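Local coordinates for putative nisin-resistance protein (Streptococcus agalactiae 515, PDB 4Y68), which probably confers resistance to the lantibiotic nisin by cleaving it, as a lipoprotein peptidase of the S41 family of serine proteases, at residues L27-S32 against M261-A266; L181-Y184 against N190-T193. One frame throughout, in Å; residues are numbered along the deposited sequence.

Contact 1 (L27-S32 against M261-A266)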
ATOM      1  N   LEU A  27     -20.237 -26.682 -11.009  1.00 23.48           N
ATOM      2  CA  LEU A  27     -19.762 -25.361 -11.423  1.00 23.04           C
ATOM      3  C   LEU A  27     -20.494 -24.943 -12.665  1.00 28.13           C
ATOM      4  O   LEU A  27     -20.612 -25.703 -13.629  1.00 28.37           O
ATOM      5  CB  LEU A  27     -18.258 -25.347 -11.702  1.00 23.64           C
ATOM      6  CG  LEU A  27     -17.301 -25.676 -10.562  1.00 25.57           C
ATOM      7  CD1 LEU A  27     -15.910 -26.002 -11.128  1.00 25.28           C
ATOM      8  CD2 LEU A  27     -17.243 -24.508  -9.621  1.00 22.02           C
ATOM      9  N   LEU A  28     -21.009 -23.731 -12.640  1.00 27.78           N
ATOM     10  CA  LEU A  28     -21.574 -23.147 -13.833  1.00 24.52           C
ATOM     11  C   LEU A  28     -21.036 -21.727 -13.880  1.00 27.65           C
ATOM     12  O   LEU A  28     -21.670 -20.788 -13.402  1.00 26.63           O
ATOM     13  CB  LEU A  28     -23.104 -23.199 -13.815  1.00 25.14           C
ATOM     14  CG  LEU A  28     -23.772 -22.615 -15.063  1.00 30.18           C
ATOM     15  CD1 LEU A  28     -23.065 -23.119 -16.318  1.00 31.64           C
ATOM     16  CD2 LEU A  28     -25.264 -22.943 -15.131  1.00 30.92           C
ATOM     17  N   PRO A  29     -19.815 -21.584 -14.405  1.00 27.59           N
ATOM     18  CA  PRO A  29     -19.124 -20.296 -14.449  1.00 27.18           C
ATOM     19  C   PRO A  29     -19.947 -19.242 -15.183  1.00 26.25           C
ATOM     20  O   PRO A  29     -20.755 -19.575 -16.038  1.00 26.69           O
ATOM     21  CB  PRO A  29     -17.827 -20.617 -15.197  1.00 25.09           C
ATOM     22  CG  PRO A  29     -17.610 -22.082 -14.960  1.00 29.32           C
ATOM     23  CD  PRO A  29     -18.984 -22.688 -14.911  1.00 25.62           C
ATOM     24  N   PRO A  30     -19.755 -17.977 -14.825  1.00 25.27           N
ATOM     25  CA  PRO A  30     -20.466 -16.906 -15.529  1.00 26.80           C
ATOM     26  C   PRO A  30     -20.020 -16.829 -16.985  1.00 29.08           C
ATOM     27  O   PRO A  30     -18.904 -17.234 -17.322  1.00 24.93           O
ATOM     28  CB  PRO A  30     -20.064 -15.642 -14.756  1.00 29.72           C
ATOM     29  CG  PRO A  30     -18.717 -16.003 -14.078  1.00 27.76           C
ATOM     30  CD  PRO A  30     -18.860 -17.476 -13.761  1.00 27.20           C
ATOM     31  N   SER A  31     -20.913 -16.349 -17.843  1.00 29.59           N
ATOM     32  CA  SER A  31     -20.543 -16.006 -19.201  1.00 31.00           C
ATOM     33  C   SER A  31     -19.530 -14.858 -19.183  1.00 28.21           C
ATOM     34  O   SER A  31     -19.385 -14.139 -18.185  1.00 27.37           O
ATOM     35  CB  SER A  31     -21.783 -15.608 -19.994  1.00 25.51           C
ATOM     36  OG  SER A  31     -22.249 -14.358 -19.509  1.00 30.47           O
ATOM     37  N   SER A  32     -18.837 -14.670 -20.292  1.00 28.05           N
ATOM     38  CA  SER A  32     -17.951 -13.528 -20.407  1.00 28.75           C
ATOM     39  C   SER A  32     -18.673 -12.197 -20.194  1.00 27.06           C
ATOM     40  O   SER A  32     -18.109 -11.285 -19.587  1.00 25.55           O
ATOM     41  CB  SER A  32     -17.265 -13.552 -21.756  1.00 30.01           C
ATOM     42  OG  SER A  32     -16.529 -14.751 -21.862  1.00 30.64           O
ATOM     43  N   MET A 261     -11.488 -10.724  -5.489  1.00 26.81           N
ATOM     44  CA  MET A 261     -11.048 -11.901  -6.239  1.00 27.21           C
ATOM     45  C   MET A 261     -12.148 -12.316  -7.188  1.00 25.48           C
ATOM     46  O   MET A 261     -13.257 -12.632  -6.759  1.00 26.73           O
ATOM     47  CB  MET A 261     -10.691 -13.065  -5.318  1.00 28.06           C
ATOM     48  CG  MET A 261      -9.810 -12.671  -4.135  1.00 35.32           C
ATOM     49  SD  MET A 261      -8.249 -11.896  -4.596  1.00 42.02           S
ATOM     50  CE  MET A 261      -7.816 -11.082  -3.058  1.00 31.44           C
ATOM     51  N   LEU A 262     -11.840 -12.314  -8.473  1.00 26.20           N
ATOM     52  CA  LEU A 262     -12.841 -12.627  -9.487  1.00 28.04           C
ATOM     53  C   LEU A 262     -12.889 -14.129  -9.767  1.00 29.87           C
ATOM     54  O   LEU A 262     -12.040 -14.889  -9.298  1.00 24.66           O
ATOM     55  CB  LEU A 262     -12.543 -11.840 -10.759  1.00 24.40           C
ATOM     56  CG  LEU A 262     -12.448 -10.340 -10.483  1.00 25.77           C
ATOM     57  CD1 LEU A 262     -12.029  -9.589 -11.731  1.00 24.31           C
ATOM     58  CD2 LEU A 262     -13.794  -9.833  -9.953  1.00 18.53           C
ATOM     59  N   TYR A 263     -13.867 -14.547 -10.567  1.00 31.07           N
ATOM     60  CA  TYR A 263     -14.138 -15.966 -10.729  1.00 28.23           C
ATOM     61  C   TYR A 263     -12.927 -16.820 -11.152  1.00 32.12           C
ATOM     62  O   TYR A 263     -12.772 -17.935 -10.677  1.00 29.36           O
ATOM     63  CB  TYR A 263     -15.272 -16.158 -11.719  1.00 27.21           C
ATOM     64  CG  TYR A 263     -15.924 -17.519 -11.616  1.00 27.74           C
ATOM     65  CD1 TYR A 263     -15.428 -18.599 -12.341  1.00 27.40           C
ATOM     66  CD2 TYR A 263     -17.026 -17.729 -10.792  1.00 23.43           C
ATOM     67  CE1 TYR A 263     -16.017 -19.849 -12.271  1.00 28.58           C
ATOM     68  CE2 TYR A 263     -17.627 -18.986 -10.715  1.00 28.81           C
ATOM     69  CZ  TYR A 263     -17.108 -20.043 -11.458  1.00 26.85           C
ATOM     70  OH  TYR A 263     -17.663 -21.303 -11.397  1.00 31.14           O
ATOM     71  N   ASP A 264     -12.055 -16.299 -12.009  1.00 28.53           N
ATOM     72  CA  ASP A 264     -10.971 -17.117 -12.548  1.00 26.85           C
ATOM     73  C   ASP A 264      -9.613 -16.815 -11.916  1.00 30.93           C
ATOM     74  O   ASP A 264      -8.575 -17.156 -12.496  1.00 29.82           O
ATOM     75  CB  ASP A 264     -10.877 -16.920 -14.064  1.00 28.50           C
ATOM     76  CG  ASP A 264     -10.606 -15.474 -14.435  1.00 32.52           C
ATOM     77  OD1 ASP A 264     -10.951 -14.581 -13.621  1.00 26.41           O
ATOM     78  OD2 ASP A 264     -10.037 -15.228 -15.521  1.00 32.13           O
ATOM     79  N   GLY A 265      -9.613 -16.167 -10.749  1.00 27.36           N
ATOM     80  CA  GLY A 265      -8.363 -15.826 -10.089  1.00 28.23           C
ATOM     81  C   GLY A 265      -7.797 -14.458 -10.465  1.00 32.26           C
ATOM     82  O   GLY A 265      -6.754 -14.026  -9.957  1.00 33.65           O
ATOM     83  N   ALA A 266      -8.479 -13.756 -11.356  1.00 29.56           N
ATOM     84  CA  ALA A 266      -8.095 -12.379 -11.612  1.00 30.92           C
ATOM     85  C   ALA A 266      -8.510 -11.530 -10.404  1.00 22.46           C
ATOM     86  O   ALA A 266      -9.402 -11.917  -9.658  1.00 23.46           O
ATOM     87  CB  ALA A 266      -8.726 -11.879 -12.894  1.00 24.49           C
TER
HETATM   88  O   HOH W   1     -20.195 -21.728 -10.138  1.00 24.66           O
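Pro30 lays its CD methylene over one face of the Tyr263 ring, 3.5 Å from the ring centroid and only 11° off the normal. This is a CH-pi contact of the kind proline favours, because the carbon bonded to the amide nitrogen is slightly polarised and meets the electron-rich face of a tyrosine. Pro29 approaches the same ring obliquely, its CB 3.5 Å from Tyr263 CE1, while its CG lies near the phenol oxygen. Farther out, Leu27 brings CD2 to 3.7 Å from Tyr263 OH. No direct hydrogen bond joins the two segments; instead a water in the plane of the ring lies 2.9 Å from Tyr263 OH and takes a weak bond from the backbone N of Leu28. Tyr263 can reach this far because its CG is anti to the backbone N (chi1 -161°), which sends the ring out from the loop. That loop links strands 256-261 and 267-276 as a beta hairpin, and a type I turn from Leu262 to Gly265 puts Tyr263 at its second position. Gly265 N closes the turn on Leu262 O, and glycine suits a place with positive phi (90°), where a side chain would crowd the preceding carbonyl. Asp264, next in the turn, ties it to two helices, with a salt bridge to Arg76 of helix 72-87 and a hydrogen bond to Tyr35 of helix 32-46. On the proline side, Pro30 O accepts a bond from Tyr72 OH, and Ser31 N-caps helix 32-46 through its hydroxyl, which bonds Arg34 N.

Contact 2 (L181-Y184 against N190-T193); sequences LFHY and NKKT
Tyr184 O receives two donors: Lys192 N at 2.7 Å, nearly along the C=O axis, and a water that also donates to Asn190 O. With the return bond from Tyr184 N to Lys192 O, 2.9 Å, this makes Tyr184 and Lys192 an antiparallel hydrogen-bonded pair in the beta hairpin of strands 180-185 and 191-195. The return bond comes in differently, with Tyr184 N above the plane of the Lys192 carbonyl, 41° out of it, though its N-H is still fairly straight (162°). The neighbouring pair, His183 and Thr193, is non-hydrogen-bonded in its backbone, and its side chains supply a polar link instead. They run side by side on one face of the sheet, and His183 ND1 meets Thr193 OG1 at 2.8 Å in the plane of the imidazole; either atom could be the donor. Thr193 suits this place, since its beta-branched side chain favours a strand and also carries the hydroxyl. The aliphatic part of Lys191 passes the same histidine, bringing CE to 3.7 Å from His183 CB, and its NZ lies over a face of the ring, which might disfavour a protonated imidazole. The opposite face of the sheet carries Tyr184 and Lys192. With Tyr184 CG set between the backbone N and the carbonyl carbon (chi1 63°), the ring swings across to the partner strand, where Lys192 CB sits over its face. Away from the turn, a classic beta bulge sets Leu181 and Phe182 together against the single residue Ile194. Beyond the ring, the extended lysine chain passes the phenol, with Lys192 CD 3.6 Å from Tyr184 OH.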
ATOM      1  N   LEU A 181      -2.932   5.240  12.762  1.00 23.21           N
ATOM      2  CA  LEU A 181      -1.869   5.334  11.770  1.00 19.42           C
ATOM      3  C   LEU A 181      -2.225   6.329  10.661  1.00 20.25           C
ATOM      4  O   LEU A 181      -1.429   7.218  10.351  1.00 20.16           O
ATOM      5  CB  LEU A 181      -1.574   3.952  11.190  1.00 19.75           C
ATOM      6  CG  LEU A 181      -0.512   3.108  11.905  1.00 26.82           C
ATOM      7  CD1 LEU A 181      -0.129   3.624  13.282  1.00 19.79           C
ATOM      8  CD2 LEU A 181      -0.925   1.654  11.960  1.00 24.74           C
ATOM      9  N   PHE A 182      -3.395   6.160  10.047  1.00 17.14           N
ATOM     10  CA  PHE A 182      -3.958   7.157   9.133  1.00 20.93           C
ATOM     11  C   PHE A 182      -5.479   6.961   9.097  1.00 22.93           C
ATOM     12  O   PHE A 182      -5.976   5.980   9.633  1.00 22.95           O
ATOM     13  CB  PHE A 182      -3.341   7.063   7.715  1.00 18.18           C
ATOM     14  CG  PHE A 182      -3.491   5.707   7.075  1.00 21.28           C
ATOM     15  CD1 PHE A 182      -2.527   4.729   7.252  1.00 18.54           C
ATOM     16  CD2 PHE A 182      -4.600   5.405   6.315  1.00 20.88           C
ATOM     17  CE1 PHE A 182      -2.670   3.475   6.677  1.00 22.60           C
ATOM     18  CE2 PHE A 182      -4.741   4.153   5.731  1.00 22.20           C
ATOM     19  CZ  PHE A 182      -3.785   3.190   5.912  1.00 21.97           C
ATOM     20  N   HIS A 183      -6.211   7.901   8.496  1.00 24.96           N
ATOM     21  CA  HIS A 183      -7.672   7.753   8.289  1.00 23.38           C
ATOM     22  C   HIS A 183      -8.029   7.565   6.815  1.00 22.55           C
ATOM     23  O   HIS A 183      -7.247   7.889   5.925  1.00 23.68           O
ATOM     24  CB  HIS A 183      -8.432   8.976   8.803  1.00 23.95           C
ATOM     25  CG  HIS A 183      -7.988   9.443  10.147  1.00 25.12           C
ATOM     26  ND1 HIS A 183      -8.467   8.902  11.320  1.00 29.50           N
ATOM     27  CD2 HIS A 183      -7.127  10.422  10.507  1.00 27.04           C
ATOM     28  CE1 HIS A 183      -7.912   9.520  12.345  1.00 30.13           C
ATOM     29  NE2 HIS A 183      -7.095  10.448  11.879  1.00 30.21           N
ATOM     30  N   TYR A 184      -9.228   7.067   6.547  1.00 24.90           N
ATOM     31  CA  TYR A 184      -9.685   7.029   5.171  1.00 23.45           C
ATOM     32  C   TYR A 184     -11.211   7.132   5.130  1.00 25.03           C
ATOM     33  O   TYR A 184     -11.910   6.641   6.019  1.00 27.54           O
ATOM     34  CB  TYR A 184      -9.167   5.765   4.454  1.00 21.51           C
ATOM     35  CG  TYR A 184      -9.650   4.459   5.027  1.00 22.81           C
ATOM     36  CD1 TYR A 184      -9.175   3.990   6.255  1.00 28.85           C
ATOM     37  CD2 TYR A 184     -10.574   3.681   4.342  1.00 27.92           C
ATOM     38  CE1 TYR A 184      -9.625   2.772   6.787  1.00 28.25           C
ATOM     39  CE2 TYR A 184     -11.028   2.478   4.856  1.00 31.91           C
ATOM     40  CZ  TYR A 184     -10.557   2.028   6.080  1.00 29.07           C
ATOM     41  OH  TYR A 184     -11.012   0.831   6.574  1.00 33.22           O
ATOM     42  N   ASN A 190     -18.343   7.636   4.911  1.00 27.37           N
ATOM     43  CA  ASN A 190     -17.918   6.856   6.082  1.00 28.47           C
ATOM     44  C   ASN A 190     -16.424   7.041   6.356  1.00 28.93           C
ATOM     45  O   ASN A 190     -15.580   6.620   5.558  1.00 24.10           O
ATOM     46  CB  ASN A 190     -18.205   5.362   5.882  1.00 30.84           C
ATOM     47  CG  ASN A 190     -19.679   5.080   5.626  1.00 32.54           C
ATOM     48  OD1 ASN A 190     -20.535   5.532   6.381  1.00 40.57           O
ATOM     49  ND2 ASN A 190     -19.979   4.332   4.557  1.00 26.94           N
ATOM     50  N   LYS A 191     -16.099   7.661   7.486  1.00 29.58           N
ATOM     51  CA  LYS A 191     -14.711   7.831   7.879  1.00 27.91           C
ATOM     52  C   LYS A 191     -14.244   6.692   8.777  1.00 31.84           C
ATOM     53  O   LYS A 191     -14.881   6.360   9.774  1.00 35.19           O
ATOM     54  CB  LYS A 191     -14.499   9.167   8.583  1.00 28.72           C
ATOM     55  CG  LYS A 191     -13.022   9.493   8.791  1.00 36.34           C
ATOM     56  CD  LYS A 191     -12.837  10.814   9.523  1.00 41.34           C
ATOM     57  CE  LYS A 191     -11.366  11.136   9.644  1.00 41.83           C
ATOM     58  NZ  LYS A 191     -11.166  12.365  10.450  1.00 43.89           N
ATOM     59  N   LYS A 192     -13.130   6.079   8.402  1.00 29.04           N
ATOM     60  CA  LYS A 192     -12.567   5.005   9.209  1.00 28.17           C
ATOM     61  C   LYS A 192     -11.098   5.273   9.524  1.00 26.16           C
ATOM     62  O   LYS A 192     -10.494   6.258   9.068  1.00 25.09           O
ATOM     63  CB  LYS A 192     -12.728   3.660   8.502  1.00 29.75           C
ATOM     64  CG  LYS A 192     -14.178   3.210   8.358  1.00 34.26           C
ATOM     65  CD  LYS A 192     -14.266   1.853   7.644  1.00 40.87           C
ATOM     66  CE  LYS A 192     -15.685   1.254   7.714  1.00 42.89           C
ATOM     67  NZ  LYS A 192     -15.734  -0.201   7.301  1.00 41.72           N
ATOM     68  N   THR A 193     -10.520   4.395  10.320  1.00 29.22           N
ATOM     69  CA  THR A 193      -9.176   4.633  10.813  1.00 27.70           C
ATOM     70  C   THR A 193      -8.393   3.342  10.722  1.00 27.00           C
ATOM     71  O   THR A 193      -8.911   2.304  11.069  1.00 25.06           O
ATOM     72  CB  THR A 193      -9.203   5.155  12.265  1.00 24.95           C
ATOM     73  OG1 THR A 193      -9.657   6.516  12.273  1.00 28.85           O
ATOM     74  CG2 THR A 193      -7.814   5.104  12.883  1.00 29.53           C
TER
HETATM   75  O   HOH W   2     -13.835   4.381   5.072  1.00 28.70           O

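Overall arrangement
The two contacts do not touch: their centres lie 32 Å apart and their nearest atoms about 16 Å. In sequence order, residues 27-32 come first, then both strands of contact 2, and finally residues 261-266, so the short hairpin falls within the long span bridged by contact 1. They are connected through one antiparallel sheet. Strand 267-276 pairs with strand 180-185 of contact 2 and also with strand 256-261, whose hairpin turn carries Tyr263 in contact 1. Contact 1 therefore joins the hairpin turn of this sheet to the N-terminal segment leading into helix 32-46, whereas contact 2 is pairing between two strands close in sequence, nearer the centre of the chain.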